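Local structure of HD superfamily hydrolase (Clostridium acetobutylicum ATCC 824, 3CCG) at residues 130-135 / 143-148; 26-31 / 48-53; 109-114 / 175-180. The protein probably hydrolyses P1,P4-bis(5'-adenosyl) tetraphosphate to two molecules of ADP, with two iron(III) ions bound in its HD domain. One frame throughout, in Å; residues are numbered along the deposited sequence.

Interaction 1: residues 130-135 / 143-148; sequences DYIEPG and ELRKAA. With FE (Fe (III) ion), chain C.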
ATOM      1  N   ASP A 130      -3.578  16.182 -14.480  1.00 14.25           N
ATOM      2  CA  ASP A 130      -4.883  16.204 -13.855  1.00 16.26           C
ATOM      3  C   ASP A 130      -4.911  17.074 -12.561  1.00 17.13           C
ATOM      4  O   ASP A 130      -5.868  17.794 -12.297  1.00 20.31           O
ATOM      5  CB  ASP A 130      -5.294  14.764 -13.561  1.00 19.20           C
ATOM      6  CG  ASP A 130      -6.746  14.651 -13.207  1.00 28.58           C
ATOM      7  OD1 ASP A 130      -7.552  15.301 -13.864  1.00 28.76           O
ATOM      8  OD2 ASP A 130      -7.072  13.855 -12.314  1.00 32.93           O
ATOM      9  N   TYR A 131      -3.826  17.003 -11.801  1.00 15.33           N
ATOM     10  CA  TYR A 131      -3.637  17.758 -10.550  1.00 18.24           C
ATOM     11  C   TYR A 131      -3.275  19.229 -10.715  1.00 19.60           C
ATOM     12  O   TYR A 131      -3.628  20.051  -9.897  1.00 22.22           O
ATOM     13  CB  TYR A 131      -2.540  17.084  -9.694  1.00 19.35           C
ATOM     14  CG  TYR A 131      -2.996  15.801  -9.067  1.00 21.48           C
ATOM     15  CD1 TYR A 131      -2.909  14.584  -9.746  1.00 20.62           C
ATOM     16  CD2 TYR A 131      -3.563  15.802  -7.809  1.00 27.31           C
ATOM     17  CE1 TYR A 131      -3.373  13.408  -9.165  1.00 31.34           C
ATOM     18  CE2 TYR A 131      -4.039  14.645  -7.242  1.00 27.92           C
ATOM     19  CZ  TYR A 131      -3.932  13.449  -7.913  1.00 33.44           C
ATOM     20  OH  TYR A 131      -4.416  12.296  -7.303  1.00 31.99           O
ATOM     21  N   ILE A 132      -2.540  19.559 -11.762  1.00 15.45           N
ATOM     22  CA  ILE A 132      -2.009  20.910 -11.873  1.00 18.40           C
ATOM     23  C   ILE A 132      -2.625  21.799 -12.983  1.00 18.37           C
ATOM     24  O   ILE A 132      -2.161  22.935 -13.186  1.00 18.73           O
ATOM     25  CB  ILE A 132      -0.459  20.844 -12.055  1.00 18.45           C
ATOM     26  CG1 ILE A 132      -0.061  20.215 -13.386  1.00 17.70           C
ATOM     27  CG2 ILE A 132       0.220  20.108 -10.856  1.00 17.75           C
ATOM     28  CD1 ILE A 132       1.364  20.396 -13.812  1.00 18.70           C
ATOM     29  N   GLU A 133      -3.631  21.283 -13.704  1.00 18.35           N
ATOM     30  CA  GLU A 133      -4.289  22.036 -14.775  1.00 19.98           C
ATOM     31  C   GLU A 133      -4.829  23.313 -14.151  1.00 19.45           C
ATOM     32  O   GLU A 133      -5.185  23.336 -12.966  1.00 19.67           O
ATOM     33  CB  GLU A 133      -5.330  21.211 -15.553  1.00 18.31           C
ATOM     34  CG  GLU A 133      -6.475  20.703 -14.735  1.00 18.21           C
ATOM     35  CD  GLU A 133      -7.700  21.591 -14.824  1.00 24.32           C
ATOM     36  OE1 GLU A 133      -7.588  22.688 -15.453  1.00 21.31           O
ATOM     37  OE2 GLU A 133      -8.766  21.171 -14.273  1.00 25.15           O
ATOM     38  N   PRO A 134      -4.843  24.382 -14.938  1.00 20.97           N
ATOM     39  CA  PRO A 134      -5.086  25.746 -14.434  1.00 23.51           C
ATOM     40  C   PRO A 134      -6.375  25.938 -13.687  1.00 24.24           C
ATOM     41  O   PRO A 134      -6.460  26.840 -12.858  1.00 28.30           O
ATOM     42  CB  PRO A 134      -5.094  26.593 -15.710  1.00 24.09           C
ATOM     43  CG  PRO A 134      -4.395  25.800 -16.715  1.00 25.07           C
ATOM     44  CD  PRO A 134      -4.514  24.362 -16.370  1.00 19.85           C
ATOM     45  N   GLY A 135      -7.356  25.124 -14.000  1.00 24.59           N
ATOM     46  CA  GLY A 135      -8.654  25.202 -13.370  1.00 27.38           C
ATOM     47  C   GLY A 135      -8.660  24.629 -11.973  1.00 28.66           C
ATOM     48  O   GLY A 135      -9.658  24.723 -11.280  1.00 31.57           O
ATOM     49  N   GLU A 143       3.196  24.317  -5.329  1.00 30.33           N
ATOM     50  CA  GLU A 143       4.487  23.630  -5.186  1.00 31.52           C
ATOM     51  C   GLU A 143       4.509  22.472  -6.135  1.00 25.75           C
ATOM     52  O   GLU A 143       5.555  22.068  -6.661  1.00 28.81           O
ATOM     53  CB  GLU A 143       4.704  23.119  -3.760  1.00 34.74           C
ATOM     54  CG  GLU A 143       4.753  24.232  -2.719  1.00 40.76           C
ATOM     55  CD  GLU A 143       3.445  25.023  -2.639  1.00 49.47           C
ATOM     56  OE1 GLU A 143       2.357  24.408  -2.701  1.00 56.39           O
ATOM     57  OE2 GLU A 143       3.499  26.261  -2.512  1.00 61.73           O
ATOM     58  N   LEU A 144       3.319  21.916  -6.321  1.00 26.45           N
ATOM     59  CA  LEU A 144       3.156  20.787  -7.198  1.00 23.38           C
ATOM     60  C   LEU A 144       3.422  21.224  -8.637  1.00 20.35           C
ATOM     61  O   LEU A 144       4.095  20.560  -9.364  1.00 21.57           O
ATOM     62  CB  LEU A 144       1.750  20.228  -7.057  1.00 23.74           C
ATOM     63  CG  LEU A 144       1.567  18.788  -7.469  1.00 26.89           C
ATOM     64  CD1 LEU A 144       2.537  17.886  -6.689  1.00 23.22           C
ATOM     65  CD2 LEU A 144       0.132  18.350  -7.231  1.00 26.57           C
ATOM     66  N   ARG A 145       2.883  22.380  -8.996  1.00 22.10           N
ATOM     67  CA  ARG A 145       3.109  22.962 -10.325  1.00 22.13           C
ATOM     68  C   ARG A 145       4.594  23.259 -10.543  1.00 21.93           C
ATOM     69  O   ARG A 145       5.128  22.978 -11.586  1.00 20.75           O
ATOM     70  CB  ARG A 145       2.282  24.237 -10.518  1.00 22.07           C
ATOM     71  CG  ARG A 145       0.828  23.992 -10.896  1.00 21.02           C
ATOM     72  CD  ARG A 145      -0.082  25.235 -10.761  1.00 22.56           C
ATOM     73  NE  ARG A 145      -1.451  24.937 -11.177  1.00 21.97           N
ATOM     74  CZ  ARG A 145      -2.533  25.519 -10.707  1.00 24.23           C
ATOM     75  NH1 ARG A 145      -2.448  26.453  -9.762  1.00 22.46           N
ATOM     76  NH2 ARG A 145      -3.705  25.148 -11.134  1.00 23.50           N
ATOM     77  N   LYS A 146       5.251  23.826  -9.535  1.00 25.05           N
ATOM     78  CA  LYS A 146       6.693  24.098  -9.626  1.00 26.06           C
ATOM     79  C   LYS A 146       7.491  22.829  -9.826  1.00 24.87           C
ATOM     80  O   LYS A 146       8.357  22.748 -10.680  1.00 23.70           O
ATOM     81  CB  LYS A 146       7.230  24.797  -8.368  1.00 28.32           C
ATOM     82  CG  LYS A 146       7.105  26.301  -8.382  1.00 36.43           C
ATOM     83  CD  LYS A 146       7.958  26.926  -7.288  1.00 37.97           C
ATOM     84  N   ALA A 147       7.181  21.820  -9.014  1.00 22.81           N
ATOM     85  CA  ALA A 147       7.893  20.555  -9.062  1.00 22.38           C
ATOM     86  C   ALA A 147       7.679  19.870 -10.406  1.00 19.78           C
ATOM     87  O   ALA A 147       8.599  19.312 -11.005  1.00 23.84           O
ATOM     88  CB  ALA A 147       7.430  19.661  -7.888  1.00 22.11           C
ATOM     89  N   ALA A 148       6.456  19.958 -10.919  1.00 21.78           N
ATOM     90  CA  ALA A 148       6.162  19.312 -12.207  1.00 22.32           C
ATOM     91  C   ALA A 148       6.987  19.930 -13.320  1.00 22.35           C
ATOM     92  O   ALA A 148       7.434  19.243 -14.220  1.00 21.33           O
ATOM     93  CB  ALA A 148       4.658  19.365 -12.541  1.00 20.68           C
TER
HETATM   94 FE    FE C 191      -9.315  14.232 -14.511  0.75 18.91          FE
HETATM   95  O   HOH W   1      -8.761  12.649 -14.169  1.00 13.67           O

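Interaction 2: residues 26-31 / 48-53; sequences GVMDTA and AGLVHD. With FE (Fe (III) ion), chain C; FE (Fe (III) ion), chain B.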
ATOM      1  N   GLY A  26      -8.370  21.639 -20.058  1.00 14.54           N
ATOM      2  CA  GLY A  26      -7.258  22.086 -19.241  1.00 16.70           C
ATOM      3  C   GLY A  26      -6.176  21.031 -19.136  1.00 16.36           C
ATOM      4  O   GLY A  26      -4.983  21.311 -19.215  1.00 15.51           O
ATOM      5  N   VAL A  27      -6.613  19.802 -18.928  1.00 14.98           N
ATOM      6  CA  VAL A  27      -5.638  18.721 -18.853  1.00 12.95           C
ATOM      7  C   VAL A  27      -4.868  18.564 -20.174  1.00 11.94           C
ATOM      8  O   VAL A  27      -3.636  18.379 -20.198  1.00 13.55           O
ATOM      9  CB  VAL A  27      -6.292  17.387 -18.387  1.00 14.62           C
ATOM     10  CG1 VAL A  27      -5.272  16.222 -18.468  1.00 13.82           C
ATOM     11  CG2 VAL A  27      -6.821  17.607 -16.956  1.00 14.87           C
HETATM   12  N   MSE A  28      -5.596  18.657 -21.271  1.00 12.26           N
HETATM   13  CA  MSE A  28      -5.003  18.599 -22.583  1.00 11.88           C
HETATM   14  C   MSE A  28      -3.934  19.653 -22.751  1.00 12.49           C
HETATM   15  O   MSE A  28      -2.811  19.385 -23.135  1.00 14.87           O
HETATM   16  CB  MSE A  28      -6.069  18.850 -23.628  1.00 13.20           C
HETATM   17  CG  MSE A  28      -5.618  18.783 -25.103  1.00 13.40           C
HETATM   18 SE   MSE A  28      -6.994  19.353 -26.370  0.75 12.17          SE
HETATM   19  CE  MSE A  28      -6.979  21.278 -25.781  1.00 18.96           C
ATOM     20  N   ASP A  29      -4.321  20.891 -22.479  1.00 13.66           N
ATOM     21  CA  ASP A  29      -3.363  22.006 -22.630  1.00 14.85           C
ATOM     22  C   ASP A  29      -2.125  21.813 -21.725  1.00 14.34           C
ATOM     23  O   ASP A  29      -1.004  22.109 -22.097  1.00 16.29           O
ATOM     24  CB  ASP A  29      -4.008  23.339 -22.306  1.00 15.11           C
ATOM     25  CG  ASP A  29      -4.982  23.809 -23.370  1.00 17.76           C
ATOM     26  OD1 ASP A  29      -4.899  23.383 -24.532  1.00 19.85           O
ATOM     27  OD2 ASP A  29      -5.823  24.630 -22.962  1.00 24.13           O
ATOM     28  N   THR A  30      -2.370  21.411 -20.487  1.00 13.68           N
ATOM     29  CA  THR A  30      -1.291  21.189 -19.546  1.00 13.40           C
ATOM     30  C   THR A  30      -0.363  20.068 -19.980  1.00 13.06           C
ATOM     31  O   THR A  30       0.875  20.166 -19.890  1.00 14.56           O
ATOM     32  CB  THR A  30      -1.854  20.885 -18.134  1.00 14.45           C
ATOM     33  OG1 THR A  30      -2.641  21.991 -17.694  1.00 16.29           O
ATOM     34  CG2 THR A  30      -0.726  20.593 -17.132  1.00 15.38           C
ATOM     35  N   ALA A  31      -0.951  18.973 -20.463  1.00 12.64           N
ATOM     36  CA  ALA A  31      -0.182  17.845 -20.980  1.00 13.22           C
ATOM     37  C   ALA A  31       0.697  18.306 -22.136  1.00 13.94           C
ATOM     38  O   ALA A  31       1.833  17.933 -22.236  1.00 13.97           O
ATOM     39  CB  ALA A  31      -1.108  16.699 -21.446  1.00 12.42           C
ATOM     40  N   ALA A  48      -4.226  12.105 -25.280  1.00 12.30           N
ATOM     41  CA  ALA A  48      -4.397  11.436 -24.007  1.00 11.76           C
ATOM     42  C   ALA A  48      -4.995  12.394 -23.000  1.00 10.91           C
ATOM     43  O   ALA A  48      -5.879  12.024 -22.228  1.00 11.26           O
ATOM     44  CB  ALA A  48      -3.037  10.905 -23.528  1.00 11.95           C
ATOM     45  N   GLY A  49      -4.541  13.646 -22.951  1.00 11.22           N
ATOM     46  CA  GLY A  49      -5.081  14.597 -22.005  1.00 10.37           C
ATOM     47  C   GLY A  49      -6.551  14.918 -22.288  1.00 12.11           C
ATOM     48  O   GLY A  49      -7.403  15.020 -21.400  1.00 12.53           O
ATOM     49  N   LEU A  50      -6.869  15.071 -23.573  1.00 12.54           N
ATOM     50  CA  LEU A  50      -8.228  15.368 -23.945  1.00 12.57           C
ATOM     51  C   LEU A  50      -9.217  14.268 -23.524  1.00 11.58           C
ATOM     52  O   LEU A  50     -10.293  14.589 -23.012  1.00 13.34           O
ATOM     53  CB  LEU A  50      -8.337  15.606 -25.452  1.00 13.67           C
ATOM     54  CG  LEU A  50      -9.735  15.977 -26.011  1.00 14.62           C
ATOM     55  CD1 LEU A  50     -10.291  17.241 -25.360  1.00 19.62           C
ATOM     56  CD2 LEU A  50      -9.650  16.078 -27.532  1.00 18.91           C
ATOM     57  N   VAL A  51      -8.848  13.012 -23.749  1.00 13.02           N
ATOM     58  CA  VAL A  51      -9.810  11.919 -23.567  1.00 12.90           C
ATOM     59  C   VAL A  51      -9.662  11.134 -22.273  1.00 13.54           C
ATOM     60  O   VAL A  51     -10.459  10.241 -21.997  1.00 12.66           O
ATOM     61  CB  VAL A  51      -9.773  10.950 -24.755  1.00 14.82           C
ATOM     62  CG1 VAL A  51      -9.886  11.718 -26.101  1.00 13.68           C
ATOM     63  CG2 VAL A  51      -8.538  10.123 -24.748  1.00 16.79           C
ATOM     64  N   HIS A  52      -8.754  11.544 -21.412  1.00 12.98           N
ATOM     65  CA  HIS A  52      -8.396  10.735 -20.229  1.00 12.86           C
ATOM     66  C   HIS A  52      -9.616  10.454 -19.349  1.00 11.14           C
ATOM     67  O   HIS A  52      -9.651   9.382 -18.718  1.00 10.93           O
ATOM     68  CB  HIS A  52      -7.296  11.383 -19.391  1.00 14.11           C
ATOM     69  CG  HIS A  52      -7.779  12.482 -18.516  1.00 13.92           C
ATOM     70  ND1 HIS A  52      -8.113  13.758 -18.956  1.00 13.50           N
ATOM     71  CD2 HIS A  52      -8.028  12.482 -17.192  1.00 12.88           C
ATOM     72  CE1 HIS A  52      -8.519  14.477 -17.929  1.00 12.90           C
ATOM     73  NE2 HIS A  52      -8.502  13.721 -16.845  1.00 14.46           N
ATOM     74  N   ASP A  53     -10.566  11.383 -19.280  1.00 11.54           N
ATOM     75  CA  ASP A  53     -11.713  11.260 -18.363  1.00 10.36           C
ATOM     76  C   ASP A  53     -12.972  10.868 -19.173  1.00 11.86           C
ATOM     77  O   ASP A  53     -14.073  11.115 -18.714  1.00 10.84           O
ATOM     78  CB  ASP A  53     -11.974  12.531 -17.520  1.00 11.74           C
ATOM     79  CG  ASP A  53     -11.453  12.444 -16.141  1.00 13.44           C
ATOM     80  OD1 ASP A  53     -10.980  11.401 -15.678  1.00 12.14           O
ATOM     81  OD2 ASP A  53     -11.488  13.490 -15.454  1.00 17.52           O
TER
HETATM   82 FE    FE C 191      -9.315  14.232 -14.511  0.75 18.91          FE
HETATM   83 FE    FE B 190      -9.899  10.982 -13.840  0.75 12.81          FE
HETATM   84  O   HOH W   1      -8.761  12.649 -14.169  1.00 13.67           O
HETATM   85  O   HOH W   2      -8.912  10.676 -12.016  1.00 14.84           O

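Interaction 3: residues 109-114 / 175-180; sequences IEFHTT and HHNTIE. With FE (Fe (III) ion), chain B.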
ATOM      1  N   ILE A 109      -4.100   6.886 -20.211  1.00 10.91           N
ATOM      2  CA  ILE A 109      -5.495   7.001 -19.810  1.00  9.87           C
ATOM      3  C   ILE A 109      -5.788   5.966 -18.700  1.00 10.24           C
ATOM      4  O   ILE A 109      -6.314   6.299 -17.644  1.00 10.65           O
ATOM      5  CB  ILE A 109      -6.415   6.742 -20.994  1.00  9.63           C
ATOM      6  CG1 ILE A 109      -6.184   7.747 -22.130  1.00  9.52           C
ATOM      7  CG2 ILE A 109      -7.849   6.758 -20.575  1.00  9.46           C
ATOM      8  CD1 ILE A 109      -6.893   7.336 -23.457  1.00 11.90           C
ATOM      9  N   GLU A 110      -5.405   4.720 -18.934  1.00  9.69           N
ATOM     10  CA  GLU A 110      -5.689   3.663 -17.977  1.00 11.67           C
ATOM     11  C   GLU A 110      -5.187   3.971 -16.562  1.00 10.87           C
ATOM     12  O   GLU A 110      -5.896   3.680 -15.590  1.00 13.36           O
ATOM     13  CB  GLU A 110      -5.074   2.349 -18.401  1.00 13.83           C
ATOM     14  CG  GLU A 110      -5.278   1.206 -17.444  1.00 14.91           C
ATOM     15  CD  GLU A 110      -4.848  -0.143 -18.011  1.00 15.13           C
ATOM     16  OE1 GLU A 110      -4.270  -0.221 -19.092  1.00 18.59           O
ATOM     17  OE2 GLU A 110      -5.018  -1.124 -17.264  1.00 19.50           O
ATOM     18  N   PHE A 111      -3.970   4.459 -16.450  1.00 10.63           N
ATOM     19  CA  PHE A 111      -3.323   4.592 -15.135  1.00 11.75           C
ATOM     20  C   PHE A 111      -3.311   5.982 -14.571  1.00 12.17           C
ATOM     21  O   PHE A 111      -2.655   6.283 -13.547  1.00 12.81           O
ATOM     22  CB  PHE A 111      -1.896   3.998 -15.172  1.00 13.55           C
ATOM     23  CG  PHE A 111      -1.887   2.527 -15.445  1.00 12.18           C
ATOM     24  CD1 PHE A 111      -2.313   1.644 -14.491  1.00 14.78           C
ATOM     25  CD2 PHE A 111      -1.557   2.018 -16.696  1.00 12.06           C
ATOM     26  CE1 PHE A 111      -2.315   0.301 -14.743  1.00 13.16           C
ATOM     27  CE2 PHE A 111      -1.567   0.665 -16.949  1.00 15.14           C
ATOM     28  CZ  PHE A 111      -1.974  -0.177 -15.977  1.00 16.76           C
ATOM     29  N   HIS A 112      -4.131   6.846 -15.150  1.00 10.95           N
ATOM     30  CA  HIS A 112      -4.106   8.206 -14.653  1.00  9.53           C
ATOM     31  C   HIS A 112      -4.717   8.387 -13.277  1.00 11.21           C
ATOM     32  O   HIS A 112      -4.470   9.424 -12.666  1.00 14.30           O
ATOM     33  CB  HIS A 112      -4.822   9.194 -15.627  1.00 10.46           C
ATOM     34  CG  HIS A 112      -6.317   9.272 -15.490  1.00  9.77           C
ATOM     35  ND1 HIS A 112      -7.217   8.499 -16.193  1.00 11.49           N
ATOM     36  CD2 HIS A 112      -7.058  10.108 -14.728  1.00  8.88           C
ATOM     37  CE1 HIS A 112      -8.452   8.838 -15.824  1.00 10.48           C
ATOM     38  NE2 HIS A 112      -8.380   9.841 -14.960  1.00 10.23           N
ATOM     39  N   THR A 113      -5.537   7.452 -12.831  1.00 11.60           N
ATOM     40  CA  THR A 113      -6.267   7.613 -11.535  1.00 13.63           C
ATOM     41  C   THR A 113      -5.422   7.180 -10.348  1.00 17.10           C
ATOM     42  O   THR A 113      -5.623   7.705  -9.249  1.00 21.98           O
ATOM     43  CB  THR A 113      -7.613   6.900 -11.489  1.00 16.19           C
ATOM     44  OG1 THR A 113      -7.415   5.458 -11.508  1.00 15.75           O
ATOM     45  CG2 THR A 113      -8.473   7.318 -12.629  1.00 17.50           C
ATOM     46  N   THR A 114      -4.509   6.242 -10.572  1.00 11.39           N
ATOM     47  CA  THR A 114      -3.672   5.688  -9.517  1.00 12.45           C
ATOM     48  C   THR A 114      -2.170   5.745  -9.708  1.00 15.41           C
ATOM     49  O   THR A 114      -1.392   5.655  -8.745  1.00 16.83           O
ATOM     50  CB  THR A 114      -3.971   4.143  -9.340  1.00 13.07           C
ATOM     51  OG1 THR A 114      -3.710   3.459 -10.562  1.00 13.68           O
ATOM     52  CG2 THR A 114      -5.430   3.878  -8.946  1.00 17.13           C
ATOM     53  N   HIS A 175      -5.202   1.862  -2.738  1.00 15.23           N
ATOM     54  CA  HIS A 175      -5.054   1.021  -3.900  1.00 14.39           C
ATOM     55  C   HIS A 175      -3.593   0.605  -4.108  1.00 12.40           C
ATOM     56  O   HIS A 175      -2.677   1.440  -4.076  1.00 14.05           O
ATOM     57  CB  HIS A 175      -5.592   1.755  -5.139  1.00 15.86           C
ATOM     58  CG  HIS A 175      -5.774   0.873  -6.313  1.00 18.27           C
ATOM     59  ND1 HIS A 175      -4.731   0.375  -7.061  1.00 16.86           N
ATOM     60  CD2 HIS A 175      -6.906   0.395  -6.887  1.00 28.87           C
ATOM     61  CE1 HIS A 175      -5.207  -0.390  -8.030  1.00 20.08           C
ATOM     62  NE2 HIS A 175      -6.523  -0.383  -7.955  1.00 29.36           N
ATOM     63  N   HIS A 176      -3.382  -0.682  -4.363  1.00 12.10           N
ATOM     64  CA  HIS A 176      -2.024  -1.205  -4.498  1.00 12.22           C
ATOM     65  C   HIS A 176      -1.213  -0.523  -5.577  1.00 12.25           C
ATOM     66  O   HIS A 176      -0.002  -0.376  -5.473  1.00 13.98           O
ATOM     67  CB  HIS A 176      -2.007  -2.732  -4.723  1.00 13.20           C
ATOM     68  CG  HIS A 176      -2.441  -3.158  -6.086  1.00 15.83           C
ATOM     69  ND1 HIS A 176      -1.550  -3.426  -7.101  1.00 19.45           N
ATOM     70  CD2 HIS A 176      -3.675  -3.302  -6.621  1.00 22.09           C
ATOM     71  CE1 HIS A 176      -2.223  -3.780  -8.185  1.00 23.92           C
ATOM     72  NE2 HIS A 176      -3.509  -3.685  -7.927  1.00 23.14           N
ATOM     73  N   ASN A 177      -1.881  -0.059  -6.645  1.00 12.62           N
ATOM     74  CA  ASN A 177      -1.121   0.572  -7.732  1.00 12.80           C
ATOM     75  C   ASN A 177      -0.429   1.859  -7.297  1.00 14.16           C
ATOM     76  O   ASN A 177       0.687   2.173  -7.725  1.00 13.82           O
ATOM     77  CB  ASN A 177      -1.976   0.848  -8.973  1.00 12.30           C
ATOM     78  CG  ASN A 177      -2.052  -0.346  -9.899  1.00 21.68           C
ATOM     79  OD1 ASN A 177      -1.212  -1.235  -9.849  1.00 25.37           O
ATOM     80  ND2 ASN A 177      -3.054  -0.366 -10.739  1.00 22.94           N
ATOM     81  N   THR A 178      -1.100   2.594  -6.426  1.00 12.68           N
ATOM     82  CA  THR A 178      -0.559   3.841  -5.930  1.00 14.39           C
ATOM     83  C   THR A 178       0.634   3.559  -4.985  1.00 16.57           C
ATOM     84  O   THR A 178       1.709   4.197  -5.052  1.00 15.44           O
ATOM     85  CB  THR A 178      -1.605   4.693  -5.294  1.00 18.80           C
ATOM     86  OG1 THR A 178      -2.592   4.990  -6.297  1.00 17.78           O
ATOM     87  CG2 THR A 178      -0.952   5.988  -4.824  1.00 17.48           C
ATOM     88  N   ILE A 179       0.445   2.530  -4.156  1.00 13.81           N
ATOM     89  CA  ILE A 179       1.513   2.158  -3.209  1.00 13.49           C
ATOM     90  C   ILE A 179       2.748   1.672  -4.000  1.00 12.71           C
ATOM     91  O   ILE A 179       3.907   2.071  -3.727  1.00 14.48           O
ATOM     92  CB  ILE A 179       1.023   1.077  -2.209  1.00 14.07           C
ATOM     93  CG1 ILE A 179      -0.200   1.540  -1.408  1.00 15.66           C
ATOM     94  CG2 ILE A 179       2.164   0.667  -1.266  1.00 14.11           C
ATOM     95  CD1 ILE A 179      -0.078   2.897  -0.713  1.00 16.65           C
ATOM     96  N   GLU A 180       2.484   0.829  -4.975  1.00 11.92           N
ATOM     97  CA  GLU A 180       3.551   0.225  -5.808  1.00 12.00           C
ATOM     98  C   GLU A 180       4.225   1.290  -6.701  1.00 13.29           C
ATOM     99  O   GLU A 180       5.445   1.314  -6.856  1.00 15.69           O
ATOM    100  CB  GLU A 180       3.069  -1.008  -6.573  1.00 15.54           C
ATOM    101  CG  GLU A 180       2.706  -2.057  -5.526  1.00 16.88           C
ATOM    102  CD  GLU A 180       1.684  -3.098  -5.891  1.00 32.91           C
ATOM    103  OE1 GLU A 180       1.295  -3.188  -7.065  1.00 27.01           O
ATOM    104  OE2 GLU A 180       1.285  -3.862  -4.946  1.00 29.53           O
TER
HETATM  105 FE    FE B 190      -9.899  10.982 -13.840  0.75 12.81          FE
HETATM  106  O   HOH W   3      -4.907   1.242 -11.340  1.00 24.47           O
HETATM  107  O   HOH W   1      -8.761  12.649 -14.169  1.00 13.67           O
HETATM  108  O   HOH W   2      -8.912  10.676 -12.016  1.00 14.84           O

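Interaction 1: residues 130-135 / 143-148
The guanidinium group of Arg145 meets its carbonyl partners at the edge: Ile132 O and Glu133 O both lie in its plane, while Pro134 CA comes in obliquely. Tyr131 takes part through CB, 3.8 Å from Leu144 CD2, which lies oblique to the ring. Arg145 NE points almost straight at Ile132 O (2.9 Å, N-H...O 169°), and the more bent bond from NH2 reaches Glu133 O at 3.0 Å, from above that carbonyl's plane. A weak third bond runs from NH2 back to Ile132 O. An extended run from CG to NE carries the guanidinium there, and the aliphatic part of Arg145 runs antiparallel to the Ile132 side chain, with CG 3.6 Å from Ile132 CB. Two branches of Ile132 share the apolar work: CG2 lies 3.9 Å from Leu144 CG, and CD1 lies 3.7 Å from Ala148 CB. Asp130 binds one iron through OD1 at 2.2 Å, and Glu133 OE2 is hydrogen-bonded to ND1 of the iron ligand His23. Arg145 NH2 also bonds Arg136 O. One cation thus grips two carbonyls where helix 121-132 ends, two and three residues past Asp130, and probably offsets part of the helix dipole's negative end.

Interaction 2: residues 26-31 / 48-53
The HD motif of this family, here His23, His52, Asp53 and Asp130 around one iron, is backed by packing of Val27 and Met28 on helix 5-38 against Gly49, Leu50 and His52. The backbones come very close: Met28 CA and Gly49 CA are 4.0 Å apart, so main chain meets main chain where glycine has no side chain to intervene. Val27 lies roughly perpendicular to the His52 side chain, both of its methyls reaching CE1, with CG2 at 3.7 Å. Away from the metals, Met28 (modelled as selenomethionine) and Leu50 run alongside each other, SE sitting 4.0 Å from Leu50 CD1. The His52 ring is fixed at two edge positions. ND1 donates to Gly49 O, one turn earlier (2.8 Å, N-H...O 159°), and the oxygen is near the ring plane; this second-shell carbonyl thus orients a first-shell ligand. With chi1 at 79°, CG sits between backbone N and carbonyl carbon, and NE2 faces the iron at 2.5 Å. Asp53 CB sits over the rim of one ring face. The Asp53 carboxylate bridges the two irons, OD2 binding the ion shared with His52 and OD1 binding the other at 2.2 Å.

Interaction 3: residues 109-114 / 175-180
One histidine ring does two jobs here: His175 offers a face to the methyl of Thr114 and, at its edge, caps the helix it precedes. Thr114 CG2 stands 4.1 Å from the His175 ring centroid and only 14° off the ring normal, a CH-pi contact. In the ring plane, His175 ND1 accepts from Asn177 N at 2.9 Å, the N-cap bond of helix 176-188. Thr178 OG1 donates to Thr114 O at 2.8 Å, in the carbonyl plane and on a lone pair; Thr178 chi1 of -61° puts OG1 anti to the carbonyl carbon of Thr178. Asn177 packs CB against Thr114 OG1 (3.5 Å), and its ND2 comes to the edge of the Phe111 ring, 4.1 Å from CE1, with amide and ring planes 74° apart. A water donates to Thr114 OG1; its contact with Asn177 ND2, at 2.5 Å, is too short to be taken at face value. Two residues before Thr114, His112 binds iron through NE2 at 2.2 Å, while its ND1 donates to Ile109 O. The hydroxyl bond and CH-pi contact thus tie helix 176-188 to the chain leaving a metal ligand; the cap fixes only the ring.

Along the chain, interaction 2 comes first; interaction 3 then spans 109-114 to 175-180, and interaction 1 falls within that span. The centres of interactions 1 and 2 are about 13 Å apart, those of 2 and 3 about 17 Å, and those of 1 and 3 about 18 Å, yet all three reach the di-iron site. Interactions 1 and 2 share one iron and also touch directly, Pro134 CD lying 3.3 Å from Thr30 OG1; interactions 2 and 3 share the other, with Asp53 OD1 3.1 Å from His112 NE2. Helices 5-38, 42-51, 103-110 and 121-132 thus converge on the metals, and interactions 1 and 3 bring helices 141-150 and 176-188 against the segments that carry metal ligands.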